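Local coordinates for GTP-binding protein (Pyrococcus horikoshii, PDB 1WXQ) that probably binds GTP and may hydrolyse nucleotide, combining an Obg-type P-loop GTPase domain with a TGS domain of the ubiquitin-like clan, at residues F133-I138 / E240-I245; Y140-I145 / A205-I210; D151-R156 / S166-H171; L189-P192 / K197-Q200; L354-K357 / G363-F366. All blocks are in the same frame, centred on the assembly; numbering follows the deposited sequence.

Contact 1 (F133-I138 / E240-I245)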
# COMPACT_ATOMS: atom_id res chain seq x y z
N PHE A 133 -5.67 -18.28 -5.46
CA PHE A 133 -6.57 -18.01 -6.58
C PHE A 133 -6.29 -16.61 -7.12
O PHE A 133 -5.92 -16.45 -8.28
CB PHE A 133 -8.04 -18.10 -6.17
CG PHE A 133 -9.00 -17.73 -7.29
CD1 PHE A 133 -9.34 -18.66 -8.27
CD2 PHE A 133 -9.52 -16.45 -7.39
CE1 PHE A 133 -10.19 -18.31 -9.34
CE2 PHE A 133 -10.37 -16.09 -8.45
CZ PHE A 133 -10.70 -17.03 -9.43
N LEU A 134 -6.49 -15.61 -6.27
CA LEU A 134 -6.26 -14.21 -6.64
C LEU A 134 -4.89 -14.04 -7.30
O LEU A 134 -4.73 -13.39 -8.34
CB LEU A 134 -6.33 -13.33 -5.38
CG LEU A 134 -6.93 -11.93 -5.51
CD1 LEU A 134 -6.33 -11.05 -4.44
CD2 LEU A 134 -6.66 -11.32 -6.88
N GLU A 135 -3.89 -14.64 -6.66
CA GLU A 135 -2.51 -14.61 -7.11
C GLU A 135 -2.35 -14.93 -8.61
O GLU A 135 -1.83 -14.12 -9.38
CB GLU A 135 -1.74 -15.61 -6.25
CG GLU A 135 -0.25 -15.42 -6.19
CD GLU A 135 0.31 -15.74 -4.82
OE1 GLU A 135 -0.20 -16.69 -4.18
OE2 GLU A 135 1.26 -15.06 -4.37
N ARG A 136 -2.81 -16.11 -9.01
CA ARG A 136 -2.73 -16.55 -10.40
C ARG A 136 -3.51 -15.68 -11.38
O ARG A 136 -3.08 -15.51 -12.52
CB ARG A 136 -3.24 -17.98 -10.52
CG ARG A 136 -2.55 -18.93 -9.59
CD ARG A 136 -3.36 -20.19 -9.49
NE ARG A 136 -2.62 -21.24 -8.80
CZ ARG A 136 -3.15 -22.40 -8.43
NH1 ARG A 136 -4.43 -22.65 -8.67
NH2 ARG A 136 -2.39 -23.31 -7.84
N GLU A 137 -4.65 -15.14 -10.97
CA GLU A 137 -5.41 -14.29 -11.88
C GLU A 137 -4.63 -13.02 -12.24
O GLU A 137 -4.65 -12.57 -13.39
CB GLU A 137 -6.76 -13.92 -11.27
CG GLU A 137 -7.72 -15.11 -11.09
CD GLU A 137 -8.07 -15.80 -12.41
OE1 GLU A 137 -8.54 -15.11 -13.34
OE2 GLU A 137 -7.88 -17.03 -12.51
N ILE A 138 -3.93 -12.45 -11.26
CA ILE A 138 -3.17 -11.23 -11.52
C ILE A 138 -1.93 -11.58 -12.33
O ILE A 138 -1.53 -10.85 -13.23
CB ILE A 138 -2.78 -10.53 -10.20
CG1 ILE A 138 -4.07 -10.03 -9.52
CG2 ILE A 138 -1.81 -9.41 -10.45
CD1 ILE A 138 -3.94 -9.73 -8.04
N GLU A 240 2.94 -16.34 5.72
CA GLU A 240 4.07 -15.45 5.94
C GLU A 240 5.35 -16.08 5.41
O GLU A 240 6.37 -15.41 5.25
CB GLU A 240 4.19 -15.06 7.42
CG GLU A 240 2.98 -14.24 7.95
CD GLU A 240 3.36 -13.16 8.98
OE1 GLU A 240 4.16 -13.45 9.90
OE2 GLU A 240 2.86 -12.02 8.87
N LYS A 241 5.30 -17.38 5.13
CA LYS A 241 6.46 -18.04 4.56
C LYS A 241 6.46 -17.76 3.06
O LYS A 241 7.52 -17.75 2.42
CB LYS A 241 6.40 -19.55 4.80
CG LYS A 241 6.90 -20.00 6.15
CD LYS A 241 7.25 -21.47 6.10
CE LYS A 241 7.99 -21.92 7.36
NZ LYS A 241 8.55 -23.29 7.19
N ARG A 242 5.27 -17.53 2.51
CA ARG A 242 5.11 -17.25 1.08
C ARG A 242 5.30 -15.79 0.70
O ARG A 242 5.02 -15.41 -0.43
CB ARG A 242 3.74 -17.71 0.60
CG ARG A 242 3.50 -19.19 0.77
CD ARG A 242 2.13 -19.63 0.23
NE ARG A 242 2.05 -19.57 -1.23
CZ ARG A 242 1.47 -18.59 -1.91
NH1 ARG A 242 0.91 -17.57 -1.27
NH2 ARG A 242 1.44 -18.63 -3.24
N GLY A 243 5.75 -14.97 1.64
CA GLY A 243 5.95 -13.56 1.35
C GLY A 243 4.72 -12.69 1.52
O GLY A 243 4.62 -11.61 0.91
N TYR A 244 3.78 -13.14 2.35
CA TYR A 244 2.55 -12.40 2.62
C TYR A 244 2.41 -12.01 4.08
O TYR A 244 2.68 -12.81 4.98
CB TYR A 244 1.33 -13.23 2.24
CG TYR A 244 0.99 -13.22 0.78
CD1 TYR A 244 0.54 -12.06 0.15
CD2 TYR A 244 1.09 -14.39 0.03
CE1 TYR A 244 0.19 -12.06 -1.20
CE2 TYR A 244 0.75 -14.40 -1.32
CZ TYR A 244 0.30 -13.24 -1.93
OH TYR A 244 -0.05 -13.25 -3.27
N ILE A 245 1.98 -10.78 4.31
CA ILE A 245 1.73 -10.29 5.66
C ILE A 245 0.25 -10.55 5.97
O ILE A 245 -0.62 -10.10 5.23
CB ILE A 245 1.97 -8.77 5.75
CG1 ILE A 245 3.46 -8.48 5.55
CG2 ILE A 245 1.44 -8.24 7.07
CD1 ILE A 245 3.80 -7.00 5.57
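Glu135 reaches out from helix 133-138 and divides its carboxylate between Arg242 and Tyr244, so that one acidic side chain carries the whole contact. The backbones stay far apart, and the closest CA atoms, those of Glu135 and Tyr244, are 11.2 Å from each other. OE1 of Glu135 takes the guanidinium: Arg242 NH2 donates to it at 2.7 Å in a nearly straight bond (159°), and Arg242 NH1 adds a weak second bond to the same OE1 at 3.2 Å. OE1 lies close to the guanidinium plane, at its edge, whereas NH2 approaches from above the carboxylate, the planes being 74° apart. OE2 is shared: it accepts from Tyr244 OH, at the edge of the ring, and also pairs with Arg211. The modelled 2.5 Å between Tyr244 OH and Glu135 OE2 is shorter than usual, and its exact length is doubtful. Glu135 CG stands anti to the backbone N (chi1 -159°), which sends the chain across the gap. Arg242 NH1 has a second carboxylate in Glu239. Two arginines and a hydroxyl around this buried acid are likely to favour its charged form. A glutamine in place of Glu135 would probably leave Arg242 and Arg211 without their shared counter-charge and hold the tyrosine less firmly. The bridge thus ties helix 127-147 to the turn after helix 229-241, over strand 217-222, whose Met217 touches both Leu134 and Tyr244, with Arg211 of helix 200-214 closing in beside it.

Contact 2 (Y140-I145 / A205-I210); sequences YWIYGI and AFASEI
Ala207 sits where helix 140-145 and helix 205-210 come closest, its methyl group directed at the backbone and CB of Tyr143. The alanine CB lies 3.7 Å from Tyr143 CB and as near to the Tyr143 N, and the CA atoms of these two residues are only 5.1 Å apart. With so small a side chain at the crossing, the segment axes approach to 8.3 Å while running at 127° to each other, steeply inclined and nearer antiparallel than parallel. Beside this point Ile142 extends the tight part: its CB faces Ala207 CB at 4.2 Å, and its CG2 branch touches CG2 of Ile210 at 4.2 Å, methyl against methyl. Ile210 offers that branch alone, the rest of its side chain leading off from the interface. No hydrogen bond links the segments, so this face is held by apolar packing. The other side of the crossing is looser. Tyr143 contributes its CB and then departs, for chi1 of 160° puts CG opposite the backbone N and carries the ring away from Ala207; its hydroxyl is engaged with Gln200 at the start of the partner helix. Tyr140 is on the exposed side, its ring packed on Leu204 of helix 200-214, and Asp139 before it bonds to Ser208 OG. The crossing joins helix 127-147 to helix 200-214; helix 179-188 packs on Phe206 and Ile210 through Ala185, the indole of Trp198 meets the Phe206 ring edge-to-face, and Ile145 reaches towards His171 of helix 164-171.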
# COMPACT_ATOMS: atom_id res chain seq x y z
N TYR A 140 -1.52 -14.17 -14.50
CA TYR A 140 -1.80 -14.45 -15.90
C TYR A 140 -2.30 -13.22 -16.65
O TYR A 140 -2.07 -13.08 -17.85
CB TYR A 140 -2.78 -15.61 -16.02
CG TYR A 140 -2.06 -16.91 -15.78
CD1 TYR A 140 -1.54 -17.21 -14.52
CD2 TYR A 140 -1.78 -17.78 -16.83
CE1 TYR A 140 -0.77 -18.34 -14.31
CE2 TYR A 140 -1.00 -18.92 -16.64
CZ TYR A 140 -0.49 -19.19 -15.38
OH TYR A 140 0.29 -20.32 -15.20
N TRP A 141 -2.95 -12.31 -15.93
CA TRP A 141 -3.45 -11.08 -16.55
C TRP A 141 -2.28 -10.25 -17.19
O TRP A 141 -2.37 -9.84 -18.35
CB TRP A 141 -4.23 -10.30 -15.50
CG TRP A 141 -4.41 -8.84 -15.83
CD1 TRP A 141 -4.94 -8.30 -16.96
CD2 TRP A 141 -4.04 -7.73 -14.99
NE1 TRP A 141 -4.93 -6.93 -16.88
CE2 TRP A 141 -4.38 -6.55 -15.69
CE3 TRP A 141 -3.45 -7.62 -13.72
CZ2 TRP A 141 -4.16 -5.27 -15.16
CZ3 TRP A 141 -3.22 -6.35 -13.19
CH2 TRP A 141 -3.58 -5.19 -13.91
N ILE A 142 -1.24 -10.01 -16.38
CA ILE A 142 0.02 -9.38 -16.75
C ILE A 142 0.74 -10.18 -17.84
O ILE A 142 1.26 -9.65 -18.81
CB ILE A 142 0.91 -9.30 -15.51
CG1 ILE A 142 0.10 -8.77 -14.32
CG2 ILE A 142 2.07 -8.32 -15.76
CD1 ILE A 142 0.98 -8.14 -13.25
N TYR A 143 0.79 -11.51 -17.63
CA TYR A 143 1.43 -12.38 -18.61
C TYR A 143 0.73 -12.29 -19.97
O TYR A 143 1.37 -12.27 -21.02
CB TYR A 143 1.37 -13.81 -18.08
CG TYR A 143 1.55 -14.78 -19.20
CD1 TYR A 143 2.82 -15.00 -19.73
CD2 TYR A 143 0.47 -15.52 -19.67
CE1 TYR A 143 3.00 -15.96 -20.71
CE2 TYR A 143 0.65 -16.48 -20.65
CZ TYR A 143 1.91 -16.70 -21.17
OH TYR A 143 2.11 -17.68 -22.13
N GLY A 144 -0.59 -12.29 -20.01
CA GLY A 144 -1.27 -12.26 -21.29
C GLY A 144 -0.96 -10.97 -22.03
O GLY A 144 -0.83 -10.98 -23.25
N ILE A 145 -0.84 -9.86 -21.31
CA ILE A 145 -0.55 -8.60 -21.97
C ILE A 145 0.81 -8.64 -22.66
O ILE A 145 0.97 -8.08 -23.74
CB ILE A 145 -0.62 -7.42 -20.99
CG1 ILE A 145 -2.05 -7.29 -20.47
CG2 ILE A 145 -0.20 -6.14 -21.68
CD1 ILE A 145 -2.25 -6.11 -19.51
N ALA A 205 7.23 -16.15 -15.69
CA ALA A 205 8.10 -15.90 -14.55
C ALA A 205 8.32 -14.40 -14.40
O ALA A 205 8.33 -13.86 -13.29
CB ALA A 205 9.43 -16.60 -14.74
N PHE A 206 8.51 -13.71 -15.52
CA PHE A 206 8.73 -12.28 -15.47
C PHE A 206 7.44 -11.61 -15.01
O PHE A 206 7.48 -10.66 -14.24
CB PHE A 206 9.15 -11.73 -16.83
CG PHE A 206 9.15 -10.23 -16.90
CD1 PHE A 206 8.06 -9.55 -17.42
CD2 PHE A 206 10.22 -9.49 -16.41
CE1 PHE A 206 8.03 -8.15 -17.46
CE2 PHE A 206 10.20 -8.10 -16.43
CZ PHE A 206 9.10 -7.43 -16.96
N ALA A 207 6.30 -12.13 -15.46
CA ALA A 207 5.01 -11.57 -15.07
C ALA A 207 4.83 -11.66 -13.55
O ALA A 207 4.47 -10.68 -12.90
CB ALA A 207 3.86 -12.30 -15.78
N SER A 208 5.09 -12.84 -12.99
CA SER A 208 4.94 -13.06 -11.56
C SER A 208 5.84 -12.10 -10.78
O SER A 208 5.43 -11.54 -9.77
CB SER A 208 5.28 -14.52 -11.20
OG SER A 208 4.30 -15.43 -11.70
N GLU A 209 7.06 -11.91 -11.27
CA GLU A 209 7.98 -11.03 -10.59
C GLU A 209 7.47 -9.60 -10.59
O GLU A 209 7.71 -8.85 -9.65
CB GLU A 209 9.36 -11.09 -11.24
CG GLU A 209 10.43 -10.31 -10.48
CD GLU A 209 10.37 -10.51 -8.97
OE1 GLU A 209 10.26 -11.67 -8.50
OE2 GLU A 209 10.44 -9.50 -8.24
N ILE A 210 6.76 -9.22 -11.65
CA ILE A 210 6.22 -7.87 -11.76
C ILE A 210 5.08 -7.68 -10.77
O ILE A 210 4.98 -6.63 -10.13
CB ILE A 210 5.71 -7.59 -13.19
CG1 ILE A 210 6.91 -7.39 -14.12
CG2 ILE A 210 4.85 -6.36 -13.22
CD1 ILE A 210 7.79 -6.23 -13.70

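Contact 3 (D151-R156 / S166-H171)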
# COMPACT_ATOMS: atom_id res chain seq x y z
N ASP A 151 5.52 -11.66 -30.31
CA ASP A 151 6.51 -11.96 -31.32
C ASP A 151 6.80 -10.68 -32.10
O ASP A 151 7.93 -10.35 -32.44
CB ASP A 151 5.93 -13.02 -32.25
CG ASP A 151 6.92 -14.16 -32.43
OD1 ASP A 151 7.86 -13.99 -33.21
OD2 ASP A 151 6.72 -15.22 -31.85
N LYS A 152 5.70 -9.97 -32.42
CA LYS A 152 5.70 -8.65 -33.07
C LYS A 152 5.81 -7.59 -32.00
O LYS A 152 5.14 -6.55 -32.01
CB LYS A 152 4.39 -8.45 -33.83
CG LYS A 152 4.34 -9.26 -35.11
CD LYS A 152 3.04 -9.00 -35.84
CE LYS A 152 2.86 -9.85 -37.09
NZ LYS A 152 1.57 -9.52 -37.67
N PHE A 153 6.64 -7.93 -31.02
CA PHE A 153 7.18 -6.93 -30.15
C PHE A 153 8.69 -7.15 -30.02
O PHE A 153 9.47 -6.20 -30.07
CB PHE A 153 6.48 -7.06 -28.81
CG PHE A 153 7.18 -6.21 -27.80
CD1 PHE A 153 6.67 -4.96 -27.49
CD2 PHE A 153 8.23 -6.73 -27.08
CE1 PHE A 153 7.22 -4.23 -26.44
CE2 PHE A 153 8.78 -6.00 -26.02
CZ PHE A 153 8.28 -4.75 -25.70
N ALA A 154 9.10 -8.40 -29.98
CA ALA A 154 10.52 -8.69 -29.82
C ALA A 154 11.35 -8.26 -31.03
O ALA A 154 12.52 -7.93 -30.94
CB ALA A 154 10.67 -10.20 -29.59
N LYS A 155 10.70 -8.30 -32.22
CA LYS A 155 11.47 -8.00 -33.41
C LYS A 155 11.33 -6.52 -33.81
O LYS A 155 12.09 -6.00 -34.62
CB LYS A 155 10.96 -8.89 -34.54
CG LYS A 155 11.04 -10.37 -34.17
CD LYS A 155 10.99 -11.27 -35.40
CE LYS A 155 9.57 -11.70 -35.76
NZ LYS A 155 9.58 -13.08 -36.21
N ARG A 156 10.32 -5.83 -33.25
CA ARG A 156 10.23 -4.39 -33.49
C ARG A 156 11.21 -3.59 -32.62
O ARG A 156 10.97 -2.45 -32.27
CB ARG A 156 8.79 -3.95 -33.20
CG ARG A 156 8.41 -2.67 -33.94
CD ARG A 156 8.23 -1.48 -33.00
NE ARG A 156 7.77 -1.94 -31.68
CZ ARG A 156 7.29 -1.00 -30.84
NH1 ARG A 156 7.24 0.26 -31.21
NH2 ARG A 156 6.86 -1.36 -29.62
N SER A 166 12.50 -0.06 -21.50
CA SER A 166 11.57 1.01 -21.85
C SER A 166 10.36 0.53 -22.64
O SER A 166 9.25 0.99 -22.43
CB SER A 166 12.28 2.11 -22.66
OG SER A 166 11.34 3.04 -23.21
N ALA A 167 10.59 -0.41 -23.55
CA ALA A 167 9.51 -0.94 -24.37
C ALA A 167 8.51 -1.75 -23.55
O ALA A 167 7.30 -1.62 -23.73
CB ALA A 167 10.09 -1.80 -25.49
N ILE A 168 9.00 -2.60 -22.66
CA ILE A 168 8.09 -3.38 -21.82
C ILE A 168 7.40 -2.39 -20.90
O ILE A 168 6.17 -2.41 -20.74
CB ILE A 168 8.83 -4.45 -20.99
CG1 ILE A 168 9.42 -5.51 -21.92
CG2 ILE A 168 7.90 -5.06 -19.99
CD1 ILE A 168 10.26 -6.56 -21.20
N ALA A 169 8.19 -1.49 -20.31
CA ALA A 169 7.65 -0.47 -19.40
C ALA A 169 6.51 0.30 -20.03
O ALA A 169 5.48 0.51 -19.39
CB ALA A 169 8.75 0.48 -18.98
N GLU A 170 6.68 0.73 -21.28
CA GLU A 170 5.59 1.46 -21.92
C GLU A 170 4.41 0.53 -22.10
O GLU A 170 3.27 0.89 -21.82
CB GLU A 170 5.99 1.99 -23.31
CG GLU A 170 4.75 2.32 -24.18
CD GLU A 170 5.08 2.75 -25.59
OE1 GLU A 170 6.02 2.18 -26.20
OE2 GLU A 170 4.38 3.66 -26.10
N HIS A 171 4.70 -0.67 -22.58
CA HIS A 171 3.66 -1.64 -22.82
C HIS A 171 2.86 -1.97 -21.58
O HIS A 171 1.68 -2.26 -21.68
CB HIS A 171 4.24 -2.92 -23.43
CG HIS A 171 3.22 -3.80 -24.08
ND1 HIS A 171 3.52 -5.04 -24.59
CD2 HIS A 171 1.89 -3.63 -24.26
CE1 HIS A 171 2.43 -5.60 -25.06
NE2 HIS A 171 1.42 -4.77 -24.88
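The short helix 151-154 and helix 164-171 belong to the helical excursion between the parallel strands 104-110 and 217-222 of the G domain, and Phe153 is the side chain that joins them. It points from the first segment at the backbone of the second, and because CG lies opposite the backbone N (chi1 170°) the far end of the ring does the touching. CZ rests 3.5 Å from Ala167 CB, with the methyl set obliquely to the ring, while the peptide that follows, the Ala167 carbonyl carbon and Ile168 N, lies at the ring's edge close to its plane. Ile168 crosses the phenylalanine at about a right angle and presents CG1 to CZ at 4.0 Å. One helical turn past Ala167, His171 adds its imidazole: ND1 is 4.2 Å from Phe153 CE1, and the two rings are inclined at 31° with centroids 5.7 Å apart, neither stacked nor edge-to-face. No hydrogen bond spans the contact. Arg156 and Glu170 carry opposite charges, but Arg156 NH2 and Glu170 OE1 are 5.0 Å apart, too far for a salt bridge, so any attraction is probably weak. Were Phe153 replaced by an alanine, a gap would probably open beside Ala167, Ile168 and the His171 ring. The ring of Trp150 also meets Phe153; within helix 164-171, Ile168 also packs on Val182 of helix 179-188, on Leu146 of helix 127-147 and on the loop residue Trp198.

Contact 4 (L189-P192 / K197-Q200)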
# COMPACT_ATOMS: atom_id res chain seq x y z
N LEU A 189 16.13 -12.27 -12.94
CA LEU A 189 15.87 -13.56 -13.56
C LEU A 189 16.77 -13.80 -14.77
O LEU A 189 16.36 -14.54 -15.67
CB LEU A 189 14.40 -13.65 -14.00
CG LEU A 189 13.31 -13.41 -12.96
CD1 LEU A 189 11.96 -13.31 -13.65
CD2 LEU A 189 13.31 -14.54 -11.94
N ASN A 190 17.95 -13.19 -14.75
CA ASN A 190 18.92 -13.35 -15.83
C ASN A 190 18.26 -13.36 -17.20
O ASN A 190 18.51 -14.22 -18.02
CB ASN A 190 19.66 -14.68 -15.64
CG ASN A 190 20.62 -14.60 -14.49
OD1 ASN A 190 21.27 -13.60 -14.26
ND2 ASN A 190 20.76 -15.75 -13.81
N LEU A 191 17.36 -12.40 -17.43
CA LEU A 191 16.80 -12.34 -18.78
C LEU A 191 17.64 -11.48 -19.71
O LEU A 191 18.45 -10.66 -19.29
CB LEU A 191 15.38 -11.78 -18.68
CG LEU A 191 14.45 -12.68 -17.86
CD1 LEU A 191 13.23 -11.92 -17.33
CD2 LEU A 191 13.91 -13.86 -18.66
N PRO A 192 17.51 -11.77 -21.03
CA PRO A 192 18.32 -11.14 -22.06
C PRO A 192 17.69 -9.83 -22.56
O PRO A 192 16.48 -9.65 -22.53
CB PRO A 192 18.37 -12.12 -23.22
CG PRO A 192 17.11 -12.99 -23.15
CD PRO A 192 16.61 -12.74 -21.65
N LYS A 197 14.79 -13.75 -27.67
CA LYS A 197 15.35 -14.90 -26.98
C LYS A 197 14.46 -15.35 -25.80
O LYS A 197 14.61 -16.46 -25.29
CB LYS A 197 16.76 -14.57 -26.45
CG LYS A 197 17.79 -14.47 -27.56
CD LYS A 197 17.33 -15.08 -28.88
CE LYS A 197 18.13 -14.50 -30.04
NZ LYS A 197 19.41 -15.22 -30.30
N TRP A 198 13.54 -14.48 -25.37
CA TRP A 198 12.63 -14.79 -24.26
C TRP A 198 11.67 -15.93 -24.58
O TRP A 198 11.06 -15.96 -25.65
CB TRP A 198 11.79 -13.55 -23.90
CG TRP A 198 12.55 -12.49 -23.13
CD1 TRP A 198 13.85 -12.10 -23.32
CD2 TRP A 198 12.03 -11.66 -22.07
NE1 TRP A 198 14.17 -11.09 -22.45
CE2 TRP A 198 13.08 -10.80 -21.67
CE3 TRP A 198 10.79 -11.56 -21.42
CZ2 TRP A 198 12.92 -9.85 -20.65
CZ3 TRP A 198 10.64 -10.62 -20.41
CH2 TRP A 198 11.70 -9.77 -20.04
N SER A 199 11.53 -16.86 -23.63
CA SER A 199 10.62 -18.00 -23.78
C SER A 199 9.33 -17.75 -23.00
O SER A 199 9.24 -16.79 -22.24
CB SER A 199 11.28 -19.29 -23.28
OG SER A 199 11.21 -19.40 -21.86
N GLN A 200 8.33 -18.60 -23.18
CA GLN A 200 7.07 -18.44 -22.46
C GLN A 200 7.32 -18.54 -20.98
O GLN A 200 6.73 -17.82 -20.19
CB GLN A 200 6.05 -19.49 -22.91
CG GLN A 200 5.57 -19.25 -24.30
CD GLN A 200 4.95 -17.87 -24.46
OE1 GLN A 200 4.38 -17.32 -23.51
NE2 GLN A 200 5.05 -17.30 -25.66
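Trp198 turns its CG beside its own backbone N and anti to the carbonyl carbon (chi1 -76°), which lays the indole back across the loop segment 189-192; Leu191 has the same first torsion, bringing CD1 over the six-membered ring. That methyl stands 4.1 Å from the ring centroid, over the face in a CH-pi contact, and Leu191 CB adds a touch on CZ2 at 3.7 Å. Pro192 meets the pyrrole part of the indole obliquely, with its CG and CD near CD1 and NE1, while its CG also touches Lys197 CB at 3.7 Å. The polar link is the indole N-H: Trp198 NE1 donates to Pro192 O at 2.7 Å, almost straight (169°), the oxygen lying in the ring plane and receiving the proton on a lone pair. Around this loop, Asn190, at positive phi, completes a Schellman motif that ends helix 179-188, and Ser199 is the N-cap of helix 200-214. The one polar atom of the side chain of this buried tryptophan is thus satisfied, and the in-plane N-H bond and the methyl over the face together probably limit turning of the indole.

Contact 5 (L354-K357 / G363-F366)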
# COMPACT_ATOMS: atom_id res chain seq x y z
N LEU A 354 11.97 15.44 -2.15
CA LEU A 354 10.89 16.06 -1.39
C LEU A 354 10.52 17.40 -2.02
O LEU A 354 9.38 17.85 -1.93
CB LEU A 354 11.29 16.26 0.07
CG LEU A 354 10.31 17.13 0.86
CD1 LEU A 354 8.96 16.40 0.98
CD2 LEU A 354 10.90 17.46 2.23
N ALA A 355 11.49 18.04 -2.67
CA ALA A 355 11.26 19.32 -3.35
C ALA A 355 10.29 19.14 -4.52
O ALA A 355 9.36 19.94 -4.70
CB ALA A 355 12.58 19.91 -3.86
N PHE A 356 10.49 18.09 -5.31
CA PHE A 356 9.62 17.84 -6.46
C PHE A 356 8.18 17.54 -6.07
O PHE A 356 7.24 17.93 -6.78
CB PHE A 356 10.19 16.73 -7.34
CG PHE A 356 11.27 17.21 -8.27
CD1 PHE A 356 10.96 18.01 -9.36
CD2 PHE A 356 12.60 16.88 -8.04
CE1 PHE A 356 11.97 18.48 -10.21
CE2 PHE A 356 13.62 17.35 -8.89
CZ PHE A 356 13.30 18.15 -9.97
N LYS A 357 7.98 16.86 -4.95
CA LYS A 357 6.62 16.59 -4.51
C LYS A 357 5.88 17.91 -4.36
O LYS A 357 4.71 18.00 -4.70
CB LYS A 357 6.61 15.83 -3.18
CG LYS A 357 6.77 14.34 -3.33
CD LYS A 357 5.79 13.78 -4.33
CE LYS A 357 5.82 12.26 -4.32
NZ LYS A 357 5.49 11.73 -2.96
N GLY A 363 12.16 21.77 -7.05
CA GLY A 363 13.05 20.66 -7.32
C GLY A 363 14.18 21.06 -8.26
O GLY A 363 15.34 20.70 -8.06
N LYS A 364 13.84 21.81 -9.30
CA LYS A 364 14.84 22.23 -10.25
C LYS A 364 15.86 23.18 -9.64
O LYS A 364 17.07 22.95 -9.74
CB LYS A 364 14.18 22.88 -11.46
CG LYS A 364 13.45 21.88 -12.35
CD LYS A 364 14.40 20.78 -12.80
CE LYS A 364 13.81 19.96 -13.92
NZ LYS A 364 14.76 18.93 -14.40
N GLY A 365 15.39 24.24 -9.00
CA GLY A 365 16.30 25.19 -8.39
C GLY A 365 16.88 24.75 -7.06
O GLY A 365 17.36 25.57 -6.30
N PHE A 366 16.84 23.44 -6.79
CA PHE A 366 17.34 22.91 -5.52
C PHE A 366 18.81 23.20 -5.28
O PHE A 366 19.64 23.06 -6.18
CB PHE A 366 17.12 21.39 -5.45
CG PHE A 366 17.58 20.76 -4.15
CD1 PHE A 366 16.79 20.84 -3.01
CD2 PHE A 366 18.82 20.13 -4.06
CE1 PHE A 366 17.22 20.29 -1.80
CE2 PHE A 366 19.25 19.59 -2.86
CZ PHE A 366 18.45 19.66 -1.73
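Helix 354-357 and the end of helix 360-364 come together backbone to backbone, with the CA atoms of Phe356 and Gly363 only 4.5 Å apart. The second segment keeps helical angles through Lys364; Gly365 is the first residue to leave them, and Phe366 then enters a strand. Gly363 supplies the meeting surface with bare backbone. Its CA sits over the centre of the Phe356 ring, 3.6 Å from the centroid and 8° off the normal, a CH-pi contact made squarely on the face, and the carbonyl carbon of Gly363 continues over the rim, 3.5 Å from Phe356 CZ. The ring arrives there with CG beside its own backbone N (chi1 -81°), folding the phenylalanine over the glycine. A CB on Gly363 would point toward the ring and probably crowd CD1, consistent with a glycine at this position. Ala355 covers the glycine from a second direction, its CB 3.6 Å from Gly363 CA, and the same methyl grazes CD1 of Phe366 at 4.4 Å. On the solvent-exposed side, Lys364 brushes Phe356 CZ with its methylene CD at 4.0 Å. No hydrogen bond crosses between the segments. The arrangement fits the beta-grasp fold expected of a TGS domain: helix 351-358 lies on the four-stranded sheet, where Ala355, Leu354 and Phe366 all touch Ile392 of strand 388-394; the second helix ends at Gly365, which is backbone-bonded to Val395, and edge strand 366-371 begins at Phe366.

Overall arrangement
Contacts 1 to 4 fall in the Obg-type G range and contact 5 in the TGS range, its centre 33 to 38 Å from theirs, with no touch, and on the far side of the chain's centre from contact 1. Along the chain, contact 1 encloses contact 2, which in turn encloses contacts 3 and 4 in series; contact 5 follows later, in a separate domain. Contacts 2, 3 and 4 touch one another, their centres 13 to 14 Å apart, in a cluster of helices and the loop between helices 179-188 and 200-214. Contact 1, beside strand 217-222 of the sheet, shares helix 127-147 with contact 2, consistent with linking the two.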